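Local coordinates for CELL WALL surface anchor family protein (Streptococcus pneumoniae, PDB 2WW8) that serves as the adhesin of the pneumococcal pilus and probably attaches the bacterium to host cells through an integrin I-like (von Willebrand A-type) domain carried among Ig-like and CNA_B-type domains, at residues L605-F616 and V652-I661; A619-D627 and D671-N679. All coordinates share one frame; numbering follows the deposited sequence.

Contact 1 of 2, residues L605-F616 and V652-I661. With CA (calcium ion), chain D.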
# COMPACT_ATOMS: atom_id res chain seq x y z
N LEU A 605 -1.60 26.59 5.18
CA LEU A 605 -1.61 26.25 6.58
C LEU A 605 -1.09 24.87 6.95
O LEU A 605 -1.56 24.30 7.95
CB LEU A 605 -3.03 26.46 7.13
CG LEU A 605 -3.52 27.91 7.14
CD1 LEU A 605 -4.62 28.00 8.16
CD2 LEU A 605 -2.41 28.88 7.52
N ILE A 606 -0.16 24.34 6.13
CA ILE A 606 0.54 23.07 6.36
C ILE A 606 2.02 23.44 6.42
O ILE A 606 2.54 24.00 5.45
CB ILE A 606 0.33 22.07 5.20
CG1 ILE A 606 -1.17 21.76 5.00
CG2 ILE A 606 1.18 20.81 5.42
CD1 ILE A 606 -1.79 20.82 6.06
N ASP A 607 2.66 23.22 7.58
CA ASP A 607 4.10 23.45 7.71
C ASP A 607 4.93 22.17 7.69
O ASP A 607 4.72 21.27 8.50
CB ASP A 607 4.44 24.20 9.00
CG ASP A 607 3.60 25.46 9.19
OD1 ASP A 607 3.54 26.27 8.23
OD2 ASP A 607 3.03 25.66 10.29
N LEU A 608 5.85 22.08 6.74
CA LEU A 608 6.86 21.02 6.70
C LEU A 608 7.68 21.13 8.00
O LEU A 608 8.07 22.25 8.38
CB LEU A 608 7.80 21.24 5.51
CG LEU A 608 8.87 20.17 5.21
CD1 LEU A 608 8.41 18.79 4.88
CD2 LEU A 608 9.68 20.71 4.02
N GLN A 609 7.91 20.00 8.67
CA GLN A 609 8.70 19.96 9.91
C GLN A 609 10.15 19.98 9.51
O GLN A 609 10.64 19.07 8.83
CB GLN A 609 8.41 18.72 10.74
CG GLN A 609 6.95 18.76 11.20
CD GLN A 609 6.68 19.99 12.04
OE1 GLN A 609 6.28 21.07 11.53
NE2 GLN A 609 6.92 19.85 13.33
N LEU A 610 10.81 21.06 9.87
CA LEU A 610 12.25 21.22 9.63
C LEU A 610 13.05 20.99 10.93
O LEU A 610 14.27 21.26 10.97
CB LEU A 610 12.52 22.63 9.11
CG LEU A 610 11.72 22.93 7.85
CD1 LEU A 610 11.87 24.37 7.34
CD2 LEU A 610 12.13 21.93 6.80
N GLY A 611 12.38 20.51 11.98
CA GLY A 611 12.99 20.45 13.32
C GLY A 611 13.62 21.74 13.83
O GLY A 611 13.53 22.81 13.22
N THR A 612 14.27 21.67 14.99
CA THR A 612 14.73 22.89 15.67
C THR A 612 15.64 23.83 14.86
O THR A 612 15.56 25.04 15.06
CB THR A 612 15.32 22.53 17.05
OG1 THR A 612 14.39 21.64 17.68
CG2 THR A 612 15.50 23.76 17.93
N ASP A 613 16.46 23.30 13.95
CA ASP A 613 17.37 24.16 13.18
C ASP A 613 16.60 25.08 12.23
O ASP A 613 17.16 26.06 11.72
CB ASP A 613 18.51 23.39 12.49
CG ASP A 613 18.00 22.20 11.64
OD1 ASP A 613 16.99 21.63 12.06
OD2 ASP A 613 18.58 21.82 10.59
N GLY A 614 15.32 24.80 12.03
CA GLY A 614 14.56 25.53 11.04
C GLY A 614 15.16 25.49 9.64
O GLY A 614 14.87 26.39 8.87
N ARG A 615 16.00 24.51 9.29
CA ARG A 615 16.54 24.36 7.93
C ARG A 615 16.24 22.93 7.46
O ARG A 615 16.44 21.95 8.24
CB ARG A 615 18.06 24.48 7.88
CG ARG A 615 18.66 25.88 7.77
CD ARG A 615 20.17 25.70 7.55
NE ARG A 615 20.96 26.90 7.85
CZ ARG A 615 21.12 27.92 7.01
NH1 ARG A 615 20.52 27.89 5.83
NH2 ARG A 615 21.85 28.98 7.35
N PHE A 616 15.83 22.83 6.20
CA PHE A 616 15.64 21.54 5.52
C PHE A 616 16.97 20.82 5.35
O PHE A 616 17.89 21.36 4.73
CB PHE A 616 15.01 21.71 4.14
CG PHE A 616 14.55 20.42 3.52
CD1 PHE A 616 13.43 19.75 3.99
CD2 PHE A 616 15.26 19.88 2.45
CE1 PHE A 616 13.02 18.55 3.44
CE2 PHE A 616 14.85 18.71 1.85
CZ PHE A 616 13.73 18.04 2.33
N VAL A 652 16.70 15.64 -3.17
CA VAL A 652 15.51 16.17 -2.51
C VAL A 652 15.78 17.63 -2.17
O VAL A 652 16.72 17.92 -1.43
CB VAL A 652 15.16 15.33 -1.29
CG1 VAL A 652 13.82 15.76 -0.72
CG2 VAL A 652 15.11 13.83 -1.68
N LEU A 653 14.97 18.54 -2.71
CA LEU A 653 15.16 19.98 -2.52
C LEU A 653 13.94 20.60 -1.86
O LEU A 653 12.80 20.08 -1.95
CB LEU A 653 15.40 20.69 -3.87
CG LEU A 653 16.48 19.92 -4.64
CD1 LEU A 653 16.55 20.30 -6.11
CD2 LEU A 653 17.89 20.23 -3.94
N TYR A 654 14.17 21.72 -1.19
CA TYR A 654 13.06 22.36 -0.51
C TYR A 654 13.18 23.85 -0.78
O TYR A 654 14.17 24.46 -0.39
CB TYR A 654 13.11 22.19 1.01
CG TYR A 654 11.99 22.98 1.72
CD1 TYR A 654 10.63 22.66 1.50
CD2 TYR A 654 12.26 24.02 2.57
CE1 TYR A 654 9.61 23.37 2.12
CE2 TYR A 654 11.24 24.76 3.20
CZ TYR A 654 9.92 24.40 2.99
OH TYR A 654 8.89 25.07 3.61
N ASP A 655 12.19 24.41 -1.48
CA ASP A 655 12.22 25.83 -1.84
C ASP A 655 11.48 26.56 -0.70
O ASP A 655 10.29 26.32 -0.49
CB ASP A 655 11.52 26.06 -3.19
CG ASP A 655 12.06 25.17 -4.34
OD1 ASP A 655 13.31 24.99 -4.49
OD2 ASP A 655 11.25 24.60 -5.15
N THR A 656 12.18 27.43 0.04
CA THR A 656 11.63 28.01 1.25
C THR A 656 10.58 29.09 0.93
O THR A 656 9.67 29.31 1.72
CB THR A 656 12.73 28.70 2.12
OG1 THR A 656 13.41 29.68 1.34
CG2 THR A 656 13.77 27.69 2.52
N THR A 657 10.73 29.76 -0.21
CA THR A 657 9.80 30.80 -0.63
C THR A 657 8.51 30.12 -1.07
O THR A 657 7.43 30.56 -0.67
CB THR A 657 10.39 31.55 -1.83
OG1 THR A 657 11.47 32.36 -1.37
CG2 THR A 657 9.33 32.45 -2.50
N GLU A 658 8.64 29.04 -1.85
CA GLU A 658 7.46 28.40 -2.41
C GLU A 658 6.90 27.36 -1.45
O GLU A 658 5.84 26.83 -1.75
CB GLU A 658 7.74 27.76 -3.77
CG GLU A 658 8.05 28.76 -4.87
CD GLU A 658 9.55 29.10 -5.05
OE1 GLU A 658 10.45 28.77 -4.20
OE2 GLU A 658 9.86 29.72 -6.09
N LYS A 659 7.57 27.09 -0.33
CA LYS A 659 7.20 25.99 0.58
C LYS A 659 6.96 24.67 -0.21
O LYS A 659 5.91 24.05 -0.15
CB LYS A 659 5.98 26.34 1.46
CG LYS A 659 6.17 27.56 2.39
CD LYS A 659 4.80 27.90 3.07
CE LYS A 659 3.64 26.90 2.72
NZ LYS A 659 2.48 26.47 3.63
N ARG A 660 7.96 24.24 -0.96
CA ARG A 660 7.74 23.13 -1.87
C ARG A 660 8.95 22.19 -1.89
O ARG A 660 10.07 22.66 -1.96
CB ARG A 660 7.45 23.74 -3.24
CG ARG A 660 7.53 22.82 -4.40
CD ARG A 660 7.13 23.59 -5.62
NE ARG A 660 8.29 24.25 -6.17
CZ ARG A 660 8.26 25.44 -6.77
NH1 ARG A 660 7.11 26.13 -6.90
NH2 ARG A 660 9.38 25.99 -7.20
N ILE A 661 8.68 20.90 -1.81
CA ILE A 661 9.71 19.87 -1.95
C ILE A 661 9.71 19.50 -3.43
O ILE A 661 8.63 19.34 -4.04
CB ILE A 661 9.37 18.61 -1.12
CG1 ILE A 661 9.35 19.00 0.37
CG2 ILE A 661 10.34 17.41 -1.42
CD1 ILE A 661 8.85 17.91 1.26
CA CA D . 16.26 20.23 9.92
O HOH W 1 0.08 28.34 4.48
O HOH W 2 6.52 24.46 4.92
O HOH W 3 16.74 18.84 11.89

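Contact 2 of 2, residues A619-D627 and D671-N679. With CA (calcium ion), chain D.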
# COMPACT_ATOMS: atom_id res chain seq x y z
N ALA A 619 18.07 15.11 8.11
CA ALA A 619 17.20 14.76 9.26
C ALA A 619 15.68 14.93 9.06
O ALA A 619 14.92 14.38 9.88
CB ALA A 619 17.62 15.53 10.51
N ASP A 620 15.26 15.69 8.04
CA ASP A 620 13.84 16.07 7.88
C ASP A 620 13.10 15.20 6.86
O ASP A 620 11.88 15.35 6.67
CB ASP A 620 13.72 17.53 7.49
CG ASP A 620 14.49 18.40 8.44
OD1 ASP A 620 14.50 18.08 9.66
OD2 ASP A 620 15.16 19.35 7.97
N TYR A 621 13.81 14.28 6.22
CA TYR A 621 13.09 13.49 5.21
C TYR A 621 13.80 12.16 5.10
O TYR A 621 14.95 12.02 5.54
CB TYR A 621 13.07 14.21 3.85
CG TYR A 621 14.46 14.29 3.21
CD1 TYR A 621 14.92 13.26 2.36
CD2 TYR A 621 15.31 15.37 3.48
CE1 TYR A 621 16.21 13.32 1.81
CE2 TYR A 621 16.56 15.45 2.93
CZ TYR A 621 16.99 14.41 2.11
OH TYR A 621 18.25 14.46 1.56
N THR A 622 13.13 11.19 4.48
CA THR A 622 13.85 10.03 3.96
C THR A 622 13.60 9.84 2.47
O THR A 622 12.51 10.15 1.96
CB THR A 622 13.52 8.71 4.74
OG1 THR A 622 12.22 8.19 4.39
CG2 THR A 622 13.66 8.85 6.24
N LEU A 623 14.59 9.29 1.77
CA LEU A 623 14.43 8.88 0.38
C LEU A 623 15.13 7.53 0.23
O LEU A 623 16.36 7.44 0.45
CB LEU A 623 15.00 9.94 -0.58
CG LEU A 623 14.56 9.66 -2.03
CD1 LEU A 623 13.06 9.94 -2.22
CD2 LEU A 623 15.38 10.43 -3.08
N THR A 624 14.35 6.48 -0.04
CA THR A 624 14.87 5.12 -0.14
C THR A 624 14.31 4.51 -1.43
O THR A 624 13.33 5.00 -1.99
CB THR A 624 14.54 4.24 1.10
OG1 THR A 624 13.12 4.21 1.24
CG2 THR A 624 15.18 4.83 2.45
N ALA A 625 14.89 3.41 -1.90
CA ALA A 625 14.31 2.71 -3.04
C ALA A 625 14.44 1.22 -2.82
O ALA A 625 15.26 0.77 -1.99
CB ALA A 625 15.06 3.14 -4.31
N ASN A 626 13.67 0.44 -3.57
CA ASN A 626 13.48 -0.97 -3.30
C ASN A 626 14.61 -1.80 -3.87
O ASN A 626 14.54 -3.02 -3.78
CB ASN A 626 12.10 -1.44 -3.79
CG ASN A 626 12.01 -1.50 -5.32
OD1 ASN A 626 12.75 -0.80 -6.04
ND2 ASN A 626 11.14 -2.36 -5.82
N ASP A 627 15.67 -1.21 -4.41
CA ASP A 627 16.93 -1.93 -4.61
C ASP A 627 17.83 -1.86 -3.36
O ASP A 627 18.95 -2.36 -3.42
CB ASP A 627 17.71 -1.33 -5.79
CG ASP A 627 18.19 0.09 -5.49
OD1 ASP A 627 17.70 0.80 -4.56
OD2 ASP A 627 19.06 0.56 -6.24
N ASP A 671 9.12 -2.72 -11.55
CA ASP A 671 9.55 -3.20 -10.24
C ASP A 671 10.62 -2.32 -9.59
O ASP A 671 11.30 -2.80 -8.69
CB ASP A 671 9.98 -4.68 -10.22
CG ASP A 671 8.80 -5.65 -10.50
OD1 ASP A 671 7.67 -5.40 -10.02
OD2 ASP A 671 8.96 -6.66 -11.23
N GLU A 672 10.77 -1.07 -10.02
CA GLU A 672 11.70 -0.13 -9.41
C GLU A 672 10.85 0.92 -8.77
O GLU A 672 10.07 1.60 -9.46
CB GLU A 672 12.66 0.49 -10.47
CG GLU A 672 13.51 -0.65 -11.07
CD GLU A 672 14.61 -0.25 -12.05
OE1 GLU A 672 14.48 0.75 -12.82
OE2 GLU A 672 15.62 -1.00 -12.05
N LYS A 673 11.04 1.11 -7.47
CA LYS A 673 10.14 1.97 -6.75
C LYS A 673 10.88 2.83 -5.73
O LYS A 673 11.77 2.34 -5.04
CB LYS A 673 9.12 1.11 -6.08
CG LYS A 673 8.06 1.87 -5.21
CD LYS A 673 7.13 0.73 -4.70
CE LYS A 673 5.85 1.22 -4.01
NZ LYS A 673 5.34 0.27 -2.94
N VAL A 674 10.56 4.12 -5.68
CA VAL A 674 11.22 5.04 -4.72
C VAL A 674 10.15 5.52 -3.74
O VAL A 674 8.99 5.66 -4.16
CB VAL A 674 11.71 6.27 -5.52
CG1 VAL A 674 12.19 7.40 -4.62
CG2 VAL A 674 12.90 5.79 -6.37
N THR A 675 10.56 5.76 -2.49
CA THR A 675 9.70 6.25 -1.38
C THR A 675 10.29 7.50 -0.73
O THR A 675 11.48 7.53 -0.37
CB THR A 675 9.57 5.16 -0.30
OG1 THR A 675 9.10 3.96 -0.92
CG2 THR A 675 8.60 5.55 0.86
N LEU A 676 9.46 8.53 -0.60
CA LEU A 676 9.86 9.74 0.08
C LEU A 676 9.00 9.85 1.35
O LEU A 676 7.78 9.65 1.29
CB LEU A 676 9.60 10.97 -0.78
CG LEU A 676 9.67 12.33 -0.08
CD1 LEU A 676 11.09 12.74 0.26
CD2 LEU A 676 9.06 13.45 -0.94
N THR A 677 9.59 10.12 2.51
CA THR A 677 8.74 10.42 3.68
C THR A 677 9.17 11.76 4.29
O THR A 677 10.32 12.16 4.10
CB THR A 677 8.76 9.36 4.79
OG1 THR A 677 10.06 9.34 5.37
CG2 THR A 677 8.35 7.96 4.34
N TYR A 678 8.25 12.46 4.98
CA TYR A 678 8.59 13.68 5.67
C TYR A 678 7.42 13.93 6.64
O TYR A 678 6.39 13.27 6.60
CB TYR A 678 8.86 14.88 4.73
CG TYR A 678 7.69 15.19 3.80
CD1 TYR A 678 7.56 14.56 2.53
CD2 TYR A 678 6.67 16.05 4.21
CE1 TYR A 678 6.47 14.83 1.70
CE2 TYR A 678 5.58 16.35 3.36
CZ TYR A 678 5.48 15.74 2.13
OH TYR A 678 4.39 16.05 1.32
N ASN A 679 7.57 14.92 7.51
CA ASN A 679 6.58 15.18 8.54
C ASN A 679 6.01 16.56 8.32
O ASN A 679 6.75 17.43 7.85
CB ASN A 679 7.23 15.07 9.92
CG ASN A 679 7.66 13.63 10.23
OD1 ASN A 679 6.91 12.66 10.01
ND2 ASN A 679 8.87 13.49 10.74
CA CA D . 16.26 20.23 9.92
O HOH W 4 10.01 16.59 8.11
O HOH W 5 11.77 6.58 2.28
O HOH W 3 16.74 18.84 11.89

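Contact 1 of 2, residues L605-F616 and V652-I661
Phe-616 and Tyr-654 make the apolar heart of this contact, and it is the CB of Tyr-654 that lies on the phenylalanine. This atom sits over one face of the Phe-616 ring, 3.7 Å from its centroid and 25° off the normal, a CH-pi contact. The two ring planes meet obliquely, at 34°. At the edge of the Phe-616 ring, CZ meets Val-652 CG1 at 3.8 Å. The side chains of Leu-608 and Tyr-654 come from opposite directions: with CG anti to the backbone N (chi1 -175°), Leu-608 lays CD2 over one ring face, 3.3 Å from Tyr-654 CE1, and turns CD1 to Ile-661.

Polar links are fewer. Lys-659, bent at its last two torsions, gives NZ to Ile-606 O at 3.1 Å. A water bridges Tyr-654 OH and Leu-608 N. Leu-610 O, both carboxylate oxygens of Asp-613 and Arg-615 O bind calcium together with Asp-617 and Asp-620, which would be expected to hold the loop leading to Phe-616.

Strand 606-608 pairs antiparallel with strand 673-682, whereas 651-655 is the outermost strand of another sheet beside 660-668; the contact therefore packs two sheets of the Ig-like domain together.

Contact 2 of 2, residues A619-D627 and D671-N679
Thr-622 and Thr-677 face each other as a hydrogen-bonded pair in an antiparallel ladder, and their side chains repeat the link: the two OG1 atoms lie 2.6 Å apart and share one hydrogen bond. Each OG1 stands between its own backbone N and carbonyl carbon, chi1 75° and 67°, which turns the hydroxyls toward one another. Two residues on, Thr-624 and Thr-675 pair through the backbone alone, their side chains lying side by side, with Thr-675 N to Thr-624 O at 2.9 Å and nearly straight (171° at the hydrogen).

The tight side is the buried face carrying Leu-623, Val-674 and Leu-676. Leu-623 CD1 rests 3.6 Å from Val-674 CG1 and 3.9 Å from Leu-676 CB, while Leu-631 and Val-663 add to the packing from neighbouring strands. On the threonine face the packing is looser and wetter. There a water hydrogen-bonds to Thr-622 OG1, Thr-624 OG1 and Thr-675 O.

Beyond the ladder, exposed Asn-626 clasps the start of segment 671-679. Asn-626 OD1 accepts from Lys-673 N at 2.9 Å, with the donor well above the carbonyl plane; Asn-626 ND2 gives to Asp-671 O at 2.9 Å, close to its own amide plane. At the far end Asp-620 grips calcium through both carboxylate oxygens.

Backbone bonds and the apolar face thus set the pairing, while the amide and metal ends would be expected to limit fraying.

From the N terminus the chain runs through 605-616, 619-627, 652-661 and 671-679, so the two contacts cross instead of nesting: contact 1 closes a loop of 35 intervening residues, and contact 2 closes one of 43 that opens before the first is shut. Their centres lie about 17 Å apart. Calcium binds the first two segments together, Leu-610, Asp-613 and Arg-615 joining Asp-617 and Asp-620. Phe-616 also packs on Tyr-621, and Leu-608 on Tyr-678, while Gln-609 N probably hydrogen-bonds to Asn-679 O. Strand 673-682 thus takes both 606-608 and 621-625 as antiparallel partners, and contact 1 couples this assembly to strands 651-655 and 660-668 of the facing sheet.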